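Local coordinates for SAP-like pentraxin (PDB 3FLP), which binds two calcium ions per subunit and probably acts as an invertebrate lectin, assembled as a doubly stacked cyclic heptamer of the pentraxin family, at residues V31-H44 with W159-L173. Sequence-based numbering, arbitrary orientation.
Sequences VRQLTVCQRIKPFH and WSGELSDLQVWDEAL
Strands 33-42 and 161-169 run antiparallel at 173°, with hydrogen-bonded pairs at Thr35-Trp169, Cys37-Gln167, Arg39-Ser164 and Lys41-Glu162 and a beta bulge that shifts the register by one between Cys37 and Arg39. At the bulge Asp165 lies alongside the extended Arg39 side chain. Arg39 NE makes a nearly straight salt bridge (2.9 Å, 175°) to the anti side of Asp165 OD2, which lies in the guanidinium plane, though NE sits somewhat out of the carboxylate plane. Gln167 NE2 holds the other oxygen, Asp165 OD1, at 2.7 Å; with both oxygens held, carboxylate rotation is probably restricted. Arg188 also bridges to Asp165 OD2. Further along, a bend at chi3 (-64°) brings Lys41 NZ in above the Glu162 carboxylate plane, in a salt bridge of 2.8 Å to Glu162 OE1, which also pairs with Lys8. The Phe43 ring lies flat on Gly161, whose CA sits 3.5 Å from the ring centroid, a CH-pi contact. Where 161-169 ends, the chain curls round Thr35: Thr35 OG1 donates to Glu171 O at 2.6 Å and accepts from Leu173 N at 3.1 Å. On the opposite face Val36 and Val168 stand side by side, and Trp159 CH2 abuts Ile40 CB at 3.7 Å. This apolar side packs on strands 48-55 and 60-68 of the other sheet in the pentraxin jelly-roll sandwich; strand 100-107 flanks 33-42, tied by the Cys37-Cys103 disulfide, and Lys41 reaches Glu171 of a neighbouring subunit.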
ATOM      1  N   VAL A  31       0.517  47.986   5.067  1.00 10.84           N
ATOM      2  CA  VAL A  31      -0.052  46.989   5.978  1.00 11.00           C
ATOM      3  C   VAL A  31      -0.686  47.664   7.183  1.00 11.66           C
ATOM      4  O   VAL A  31      -0.242  48.735   7.607  1.00 10.98           O
ATOM      5  CB  VAL A  31       1.025  45.998   6.531  1.00 10.67           C
ATOM      6  CG1 VAL A  31       1.719  45.254   5.385  1.00  9.18           C
ATOM      7  CG2 VAL A  31       2.045  46.754   7.380  1.00  7.84           C
ATOM      8  N   ARG A  32      -1.730  47.051   7.729  1.00 11.99           N
ATOM      9  CA  ARG A  32      -2.338  47.607   8.923  1.00 13.59           C
ATOM     10  C   ARG A  32      -2.067  46.684  10.106  1.00 12.39           C
ATOM     11  O   ARG A  32      -2.389  47.003  11.246  1.00 11.33           O
ATOM     12  CB  ARG A  32      -3.837  47.875   8.738  1.00 18.22           C
ATOM     13  CG  ARG A  32      -4.647  46.833   8.019  1.00 22.88           C
ATOM     14  CD  ARG A  32      -6.127  47.218   8.114  1.00 26.89           C
ATOM     15  NE  ARG A  32      -6.459  48.458   7.407  1.00 28.96           N
ATOM     16  CZ  ARG A  32      -7.522  49.215   7.686  1.00 30.40           C
ATOM     17  NH1 ARG A  32      -8.349  48.874   8.664  1.00 30.73           N
ATOM     18  NH2 ARG A  32      -7.780  50.301   6.973  1.00 28.86           N
ATOM     19  N   GLN A  33      -1.431  45.551   9.814  1.00 11.03           N
ATOM     20  CA  GLN A  33      -1.067  44.560  10.820  1.00  9.42           C
ATOM     21  C   GLN A  33       0.225  43.875  10.388  1.00  8.91           C
ATOM     22  O   GLN A  33       0.521  43.775   9.197  1.00  9.65           O
ATOM     23  CB  GLN A  33      -2.153  43.489  10.961  1.00  8.06           C
ATOM     24  CG  GLN A  33      -3.511  43.992  11.408  1.00  9.18           C
ATOM     25  CD  GLN A  33      -4.545  42.877  11.435  1.00  9.82           C
ATOM     26  OE1 GLN A  33      -4.727  42.160  10.446  1.00 11.47           O
ATOM     27  NE2 GLN A  33      -5.228  42.731  12.559  1.00  7.22           N
ATOM     28  N   LEU A  34       0.986  43.383  11.353  1.00  7.96           N
ATOM     29  CA  LEU A  34       2.229  42.718  11.027  1.00  7.49           C
ATOM     30  C   LEU A  34       2.666  41.756  12.121  1.00  7.69           C
ATOM     31  O   LEU A  34       2.604  42.077  13.308  1.00  7.73           O
ATOM     32  CB  LEU A  34       3.323  43.763  10.789  1.00  6.37           C
ATOM     33  CG  LEU A  34       4.511  43.363   9.916  1.00  5.58           C
ATOM     34  CD1 LEU A  34       4.049  43.140   8.473  1.00  5.19           C
ATOM     35  CD2 LEU A  34       5.555  44.473   9.964  1.00  7.77           C
ATOM     36  N   THR A  35       3.089  40.564  11.716  1.00  6.81           N
ATOM     37  CA  THR A  35       3.592  39.576  12.660  1.00  6.06           C
ATOM     38  C   THR A  35       4.975  39.173  12.151  1.00  6.70           C
ATOM     39  O   THR A  35       5.120  38.707  11.014  1.00  6.39           O
ATOM     40  CB  THR A  35       2.695  38.312  12.742  1.00  5.26           C
ATOM     41  OG1 THR A  35       1.397  38.664  13.242  1.00  4.29           O
ATOM     42  CG2 THR A  35       3.319  37.277  13.680  1.00  3.67           C
ATOM     43  N   VAL A  36       5.988  39.375  12.985  1.00  6.05           N
ATOM     44  CA  VAL A  36       7.358  39.031  12.618  1.00  6.26           C
ATOM     45  C   VAL A  36       7.852  37.947  13.576  1.00  8.02           C
ATOM     46  O   VAL A  36       7.945  38.165  14.788  1.00  6.90           O
ATOM     47  CB  VAL A  36       8.293  40.268  12.700  1.00  5.57           C
ATOM     48  CG1 VAL A  36       9.723  39.880  12.305  1.00  3.33           C
ATOM     49  CG2 VAL A  36       7.771  41.377  11.786  1.00  1.92           C
ATOM     50  N   CYS A  37       8.146  36.777  13.024  1.00  7.97           N
ATOM     51  CA  CYS A  37       8.617  35.646  13.811  1.00  9.42           C
ATOM     52  C   CYS A  37       9.983  35.202  13.269  1.00  9.05           C
ATOM     53  O   CYS A  37      10.234  35.275  12.065  1.00  8.00           O
ATOM     54  CB  CYS A  37       7.656  34.458  13.671  1.00 12.53           C
ATOM     55  SG  CYS A  37       6.078  34.300  14.594  1.00 16.95           S
ATOM     56  N   GLN A  38      10.863  34.747  14.156  1.00  8.51           N
ATOM     57  CA  GLN A  38      12.171  34.245  13.739  1.00  8.31           C
ATOM     58  C   GLN A  38      12.899  33.555  14.884  1.00  7.60           C
ATOM     59  O   GLN A  38      12.545  33.714  16.050  1.00  7.60           O
ATOM     60  CB  GLN A  38      13.069  35.365  13.167  1.00  8.72           C
ATOM     61  CG  GLN A  38      13.820  36.194  14.196  1.00  8.32           C
ATOM     62  CD  GLN A  38      13.051  37.422  14.629  1.00 10.72           C
ATOM     63  OE1 GLN A  38      13.008  38.425  13.915  1.00 10.97           O
ATOM     64  NE2 GLN A  38      12.428  37.349  15.798  1.00 11.45           N
ATOM     65  N   ARG A  39      13.914  32.774  14.540  1.00  7.42           N
ATOM     66  CA  ARG A  39      14.712  32.079  15.540  1.00  6.56           C
ATOM     67  C   ARG A  39      15.991  32.898  15.713  1.00  7.27           C
ATOM     68  O   ARG A  39      16.635  33.273  14.730  1.00  7.26           O
ATOM     69  CB  ARG A  39      15.016  30.654  15.062  1.00  5.63           C
ATOM     70  CG  ARG A  39      13.752  29.787  14.966  1.00  5.55           C
ATOM     71  CD  ARG A  39      13.919  28.520  14.123  1.00  2.28           C
ATOM     72  NE  ARG A  39      12.599  27.981  13.809  1.00  3.41           N
ATOM     73  CZ  ARG A  39      11.810  27.369  14.692  1.00  6.03           C
ATOM     74  NH1 ARG A  39      12.216  27.195  15.949  1.00  2.38           N
ATOM     75  NH2 ARG A  39      10.589  26.981  14.336  1.00  6.30           N
ATOM     76  N   ILE A  40      16.342  33.199  16.959  1.00  7.49           N
ATOM     77  CA  ILE A  40      17.536  33.987  17.233  1.00  8.88           C
ATOM     78  C   ILE A  40      18.409  33.430  18.351  1.00  9.42           C
ATOM     79  O   ILE A  40      17.925  32.797  19.298  1.00  8.08           O
ATOM     80  CB  ILE A  40      17.189  35.461  17.617  1.00 10.03           C
ATOM     81  CG1 ILE A  40      16.216  35.477  18.801  1.00 11.23           C
ATOM     82  CG2 ILE A  40      16.615  36.201  16.419  1.00 10.61           C
ATOM     83  CD1 ILE A  40      15.928  36.866  19.351  1.00 11.22           C
ATOM     84  N   LYS A  41      19.709  33.675  18.211  1.00  9.18           N
ATOM     85  CA  LYS A  41      20.712  33.276  19.187  1.00  8.33           C
ATOM     86  C   LYS A  41      21.455  34.582  19.456  1.00  8.23           C
ATOM     87  O   LYS A  41      22.327  34.977  18.690  1.00  8.57           O
ATOM     88  CB  LYS A  41      21.666  32.237  18.596  1.00  6.94           C
ATOM     89  CG  LYS A  41      22.828  31.896  19.525  1.00  7.84           C
ATOM     90  CD  LYS A  41      23.892  31.075  18.831  1.00  5.07           C
ATOM     91  CE  LYS A  41      23.362  29.719  18.401  1.00  7.22           C
ATOM     92  NZ  LYS A  41      24.465  28.864  17.867  1.00  8.49           N
ATOM     93  N   PRO A  42      21.101  35.280  20.544  1.00  8.83           N
ATOM     94  CA  PRO A  42      21.750  36.551  20.874  1.00  8.30           C
ATOM     95  C   PRO A  42      23.170  36.436  21.421  1.00 10.31           C
ATOM     96  O   PRO A  42      23.486  35.502  22.166  1.00 10.52           O
ATOM     97  CB  PRO A  42      20.777  37.167  21.873  1.00  8.26           C
ATOM     98  CG  PRO A  42      20.286  35.961  22.623  1.00  7.98           C
ATOM     99  CD  PRO A  42      20.060  34.936  21.534  1.00  7.19           C
ATOM    100  N   PHE A  43      24.020  37.390  21.044  1.00  9.86           N
ATOM    101  CA  PHE A  43      25.407  37.412  21.505  1.00 10.70           C
ATOM    102  C   PHE A  43      25.633  38.423  22.631  1.00 11.16           C
ATOM    103  O   PHE A  43      26.677  38.397  23.278  1.00 12.23           O
ATOM    104  CB  PHE A  43      26.367  37.733  20.356  1.00 11.29           C
ATOM    105  CG  PHE A  43      26.568  36.598  19.379  1.00 12.62           C
ATOM    106  CD1 PHE A  43      26.188  35.294  19.701  1.00 12.35           C
ATOM    107  CD2 PHE A  43      27.184  36.828  18.151  1.00 11.43           C
ATOM    108  CE1 PHE A  43      26.420  34.239  18.811  1.00 11.65           C
ATOM    109  CE2 PHE A  43      27.422  35.780  17.258  1.00 12.07           C
ATOM    110  CZ  PHE A  43      27.039  34.484  17.590  1.00 11.22           C
ATOM    111  N   HIS A  44      24.676  39.322  22.860  1.00 11.15           N
ATOM    112  CA  HIS A  44      24.829  40.305  23.934  1.00 11.81           C
ATOM    113  C   HIS A  44      23.532  40.691  24.636  1.00 12.44           C
ATOM    114  O   HIS A  44      22.440  40.594  24.075  1.00 11.05           O
ATOM    115  CB  HIS A  44      25.560  41.565  23.431  1.00 12.35           C
ATOM    116  CG  HIS A  44      24.925  42.223  22.242  1.00 16.42           C
ATOM    117  ND1 HIS A  44      23.712  42.879  22.305  1.00 16.70           N
ATOM    118  CD2 HIS A  44      25.354  42.355  20.963  1.00 16.93           C
ATOM    119  CE1 HIS A  44      23.424  43.387  21.120  1.00 17.16           C
ATOM    120  NE2 HIS A  44      24.404  43.084  20.287  1.00 18.91           N
ATOM    121  N   TRP A 159      22.367  44.653  16.316  1.00 10.96           N
ATOM    122  CA  TRP A 159      22.083  43.399  16.997  1.00  9.85           C
ATOM    123  C   TRP A 159      23.035  42.340  16.466  1.00  9.55           C
ATOM    124  O   TRP A 159      23.088  42.097  15.262  1.00  9.77           O
ATOM    125  CB  TRP A 159      20.648  42.949  16.738  1.00  7.17           C
ATOM    126  CG  TRP A 159      20.262  41.743  17.542  1.00  7.72           C
ATOM    127  CD1 TRP A 159      19.802  41.729  18.829  1.00  6.61           C
ATOM    128  CD2 TRP A 159      20.328  40.373  17.126  1.00  8.30           C
ATOM    129  NE1 TRP A 159      19.576  40.440  19.240  1.00  6.33           N
ATOM    130  CE2 TRP A 159      19.890  39.584  18.216  1.00  8.46           C
ATOM    131  CE3 TRP A 159      20.714  39.734  15.938  1.00  8.07           C
ATOM    132  CZ2 TRP A 159      19.825  38.185  18.155  1.00  6.28           C
ATOM    133  CZ3 TRP A 159      20.647  38.338  15.875  1.00  7.09           C
ATOM    134  CH2 TRP A 159      20.204  37.583  16.982  1.00  6.92           C
ATOM    135  N   SER A 160      23.787  41.717  17.364  1.00  9.48           N
ATOM    136  CA  SER A 160      24.723  40.674  16.971  1.00  9.83           C
ATOM    137  C   SER A 160      24.226  39.324  17.470  1.00  8.66           C
ATOM    138  O   SER A 160      23.666  39.222  18.560  1.00  8.60           O
ATOM    139  CB  SER A 160      26.114  40.968  17.536  1.00  9.97           C
ATOM    140  OG  SER A 160      26.657  42.129  16.928  1.00 11.38           O
ATOM    141  N   GLY A 161      24.436  38.295  16.660  1.00  8.16           N
ATOM    142  CA  GLY A 161      24.001  36.960  17.015  1.00  7.02           C
ATOM    143  C   GLY A 161      23.674  36.198  15.751  1.00  7.03           C
ATOM    144  O   GLY A 161      24.077  36.599  14.659  1.00  5.86           O
ATOM    145  N   GLU A 162      22.943  35.098  15.890  1.00  7.01           N
ATOM    146  CA  GLU A 162      22.572  34.297  14.735  1.00  7.31           C
ATOM    147  C   GLU A 162      21.057  34.351  14.558  1.00  7.84           C
ATOM    148  O   GLU A 162      20.299  34.383  15.534  1.00  7.44           O
ATOM    149  CB  GLU A 162      23.064  32.855  14.919  1.00  5.93           C
ATOM    150  CG  GLU A 162      24.585  32.792  15.121  1.00  8.32           C
ATOM    151  CD  GLU A 162      25.114  31.404  15.433  1.00  9.03           C
ATOM    152  OE1 GLU A 162      24.315  30.463  15.611  1.00 12.86           O
ATOM    153  OE2 GLU A 162      26.344  31.252  15.513  1.00 11.57           O
ATOM    154  N   LEU A 163      20.619  34.374  13.305  1.00  7.83           N
ATOM    155  CA  LEU A 163      19.197  34.452  13.011  1.00  6.95           C
ATOM    156  C   LEU A 163      18.798  33.496  11.893  1.00  6.35           C
ATOM    157  O   LEU A 163      19.554  33.277  10.947  1.00  5.57           O
ATOM    158  CB  LEU A 163      18.842  35.895  12.631  1.00  6.07           C
ATOM    159  CG  LEU A 163      17.388  36.251  12.334  1.00  9.35           C
ATOM    160  CD1 LEU A 163      17.159  37.734  12.635  1.00  8.25           C
ATOM    161  CD2 LEU A 163      17.058  35.918  10.887  1.00  6.81           C
ATOM    162  N   SER A 164      17.610  32.915  12.015  1.00  7.15           N
ATOM    163  CA  SER A 164      17.111  32.018  10.985  1.00  7.29           C
ATOM    164  C   SER A 164      15.595  31.895  11.033  1.00  6.73           C
ATOM    165  O   SER A 164      14.952  32.328  11.990  1.00  7.24           O
ATOM    166  CB  SER A 164      17.754  30.635  11.098  1.00  7.33           C
ATOM    167  OG  SER A 164      17.034  29.810  11.978  1.00 11.41           O
ATOM    168  N   ASP A 165      15.031  31.342   9.963  1.00  6.74           N
ATOM    169  CA  ASP A 165      13.594  31.114   9.852  1.00  6.01           C
ATOM    170  C   ASP A 165      12.751  32.380  10.075  1.00  6.61           C
ATOM    171  O   ASP A 165      11.781  32.365  10.834  1.00  5.91           O
ATOM    172  CB  ASP A 165      13.185  30.023  10.848  1.00  5.35           C
ATOM    173  CG  ASP A 165      12.015  29.182  10.365  1.00  6.43           C
ATOM    174  OD1 ASP A 165      11.372  29.538   9.352  1.00  4.58           O
ATOM    175  OD2 ASP A 165      11.734  28.157  11.021  1.00  6.68           O
ATOM    176  N   LEU A 166      13.122  33.471   9.411  1.00  8.11           N
ATOM    177  CA  LEU A 166      12.378  34.727   9.525  1.00  7.85           C
ATOM    178  C   LEU A 166      11.106  34.619   8.687  1.00  8.42           C
ATOM    179  O   LEU A 166      11.168  34.408   7.475  1.00  8.52           O
ATOM    180  CB  LEU A 166      13.214  35.907   9.019  1.00  6.39           C
ATOM    181  CG  LEU A 166      12.475  37.240   8.826  1.00  7.09           C
ATOM    182  CD1 LEU A 166      12.042  37.815  10.193  1.00  4.06           C
ATOM    183  CD2 LEU A 166      13.393  38.217   8.093  1.00  5.16           C
ATOM    184  N   GLN A 167       9.957  34.764   9.336  1.00  8.17           N
ATOM    185  CA  GLN A 167       8.673  34.677   8.653  1.00  8.21           C
ATOM    186  C   GLN A 167       7.823  35.891   9.035  1.00  8.04           C
ATOM    187  O   GLN A 167       7.636  36.178  10.219  1.00  8.96           O
ATOM    188  CB  GLN A 167       7.954  33.390   9.061  1.00  7.84           C
ATOM    189  CG  GLN A 167       8.787  32.111   8.923  1.00  9.31           C
ATOM    190  CD  GLN A 167       9.182  31.791   7.488  1.00  7.91           C
ATOM    191  OE1 GLN A 167       8.612  32.325   6.532  1.00 10.97           O
ATOM    192  NE2 GLN A 167      10.151  30.903   7.332  1.00  7.00           N
ATOM    193  N   VAL A 168       7.307  36.589   8.027  1.00  7.08           N
ATOM    194  CA  VAL A 168       6.499  37.789   8.233  1.00  5.78           C
ATOM    195  C   VAL A 168       5.147  37.718   7.517  1.00  6.75           C
ATOM    196  O   VAL A 168       5.086  37.413   6.327  1.00  6.16           O
ATOM    197  CB  VAL A 168       7.255  39.050   7.719  1.00  5.10           C
ATOM    198  CG1 VAL A 168       6.430  40.316   7.989  1.00  2.41           C
ATOM    199  CG2 VAL A 168       8.640  39.145   8.398  1.00  4.46           C
ATOM    200  N   TRP A 169       4.076  38.011   8.256  1.00  7.18           N
ATOM    201  CA  TRP A 169       2.705  38.010   7.744  1.00  7.93           C
ATOM    202  C   TRP A 169       2.122  39.412   7.920  1.00  8.73           C
ATOM    203  O   TRP A 169       2.488  40.120   8.859  1.00  9.10           O
ATOM    204  CB  TRP A 169       1.823  37.048   8.551  1.00  7.14           C
ATOM    205  CG  TRP A 169       2.085  35.588   8.363  1.00  6.58           C
ATOM    206  CD1 TRP A 169       1.465  34.749   7.483  1.00  7.15           C
ATOM    207  CD2 TRP A 169       2.993  34.778   9.118  1.00  5.21           C
ATOM    208  NE1 TRP A 169       1.924  33.460   7.649  1.00  6.61           N
ATOM    209  CE2 TRP A 169       2.861  33.451   8.647  1.00  4.80           C
ATOM    210  CE3 TRP A 169       3.904  35.043  10.150  1.00  5.16           C
ATOM    211  CZ2 TRP A 169       3.608  32.389   9.174  1.00  4.96           C
ATOM    212  CZ3 TRP A 169       4.647  33.988  10.675  1.00  4.66           C
ATOM    213  CH2 TRP A 169       4.494  32.676  10.184  1.00  4.23           C
ATOM    214  N   ASP A 170       1.210  39.812   7.038  1.00  8.08           N
ATOM    215  CA  ASP A 170       0.594  41.129   7.177  1.00  9.37           C
ATOM    216  C   ASP A 170      -0.743  40.987   7.915  1.00 10.28           C
ATOM    217  O   ASP A 170      -1.735  41.650   7.603  1.00  9.75           O
ATOM    218  CB  ASP A 170       0.417  41.787   5.802  1.00 10.29           C
ATOM    219  CG  ASP A 170      -0.532  41.028   4.896  1.00 10.46           C
ATOM    220  OD1 ASP A 170      -0.779  39.833   5.127  1.00 11.79           O
ATOM    221  OD2 ASP A 170      -1.026  41.639   3.926  1.00 16.62           O
ATOM    222  N   GLU A 171      -0.747  40.094   8.899  1.00 10.91           N
ATOM    223  CA  GLU A 171      -1.913  39.833   9.733  1.00 11.31           C
ATOM    224  C   GLU A 171      -1.424  39.714  11.167  1.00 10.75           C
ATOM    225  O   GLU A 171      -0.228  39.560  11.400  1.00  9.92           O
ATOM    226  CB  GLU A 171      -2.610  38.529   9.317  1.00 13.31           C
ATOM    227  CG  GLU A 171      -3.276  38.594   7.938  1.00 16.54           C
ATOM    228  CD  GLU A 171      -4.464  37.651   7.811  1.00 17.04           C
ATOM    229  OE1 GLU A 171      -5.250  37.560   8.777  1.00 17.07           O
ATOM    230  OE2 GLU A 171      -4.623  37.015   6.746  1.00 19.46           O
ATOM    231  N   ALA A 172      -2.343  39.806  12.125  1.00  9.56           N
ATOM    232  CA  ALA A 172      -1.987  39.686  13.536  1.00  9.48           C
ATOM    233  C   ALA A 172      -2.331  38.275  13.998  1.00  9.45           C
ATOM    234  O   ALA A 172      -3.456  38.010  14.422  1.00  7.91           O
ATOM    235  CB  ALA A 172      -2.754  40.707  14.365  1.00 10.29           C
ATOM    236  N   LEU A 173      -1.353  37.377  13.901  1.00  8.09           N
ATOM    237  CA  LEU A 173      -1.523  35.985  14.289  1.00  8.63           C
ATOM    238  C   LEU A 173      -2.021  35.809  15.725  1.00  7.62           C
ATOM    239  O   LEU A 173      -1.680  36.590  16.614  1.00  5.50           O
ATOM    240  CB  LEU A 173      -0.199  35.237  14.084  1.00  7.88           C
ATOM    241  CG  LEU A 173       0.018  34.557  12.720  1.00  9.27           C
ATOM    242  CD1 LEU A 173      -0.221  35.521  11.591  1.00  6.47           C
ATOM    243  CD2 LEU A 173       1.432  33.985  12.649  1.00  9.54           C
TER
HETATM  244  O   HOH W   1      -2.516  44.456   6.978  1.00 14.39           O
HETATM  245  O   HOH W   2      -5.329  39.540  12.003  1.00 10.57           O
HETATM  246  O   HOH W   3       9.067  28.303  12.336  1.00 11.56           O
HETATM  247  O   HOH W   4      22.274  40.212  20.867  1.00  4.22           O
HETATM  248  O   HOH W   5      25.709  44.436  18.167  1.00 14.83           O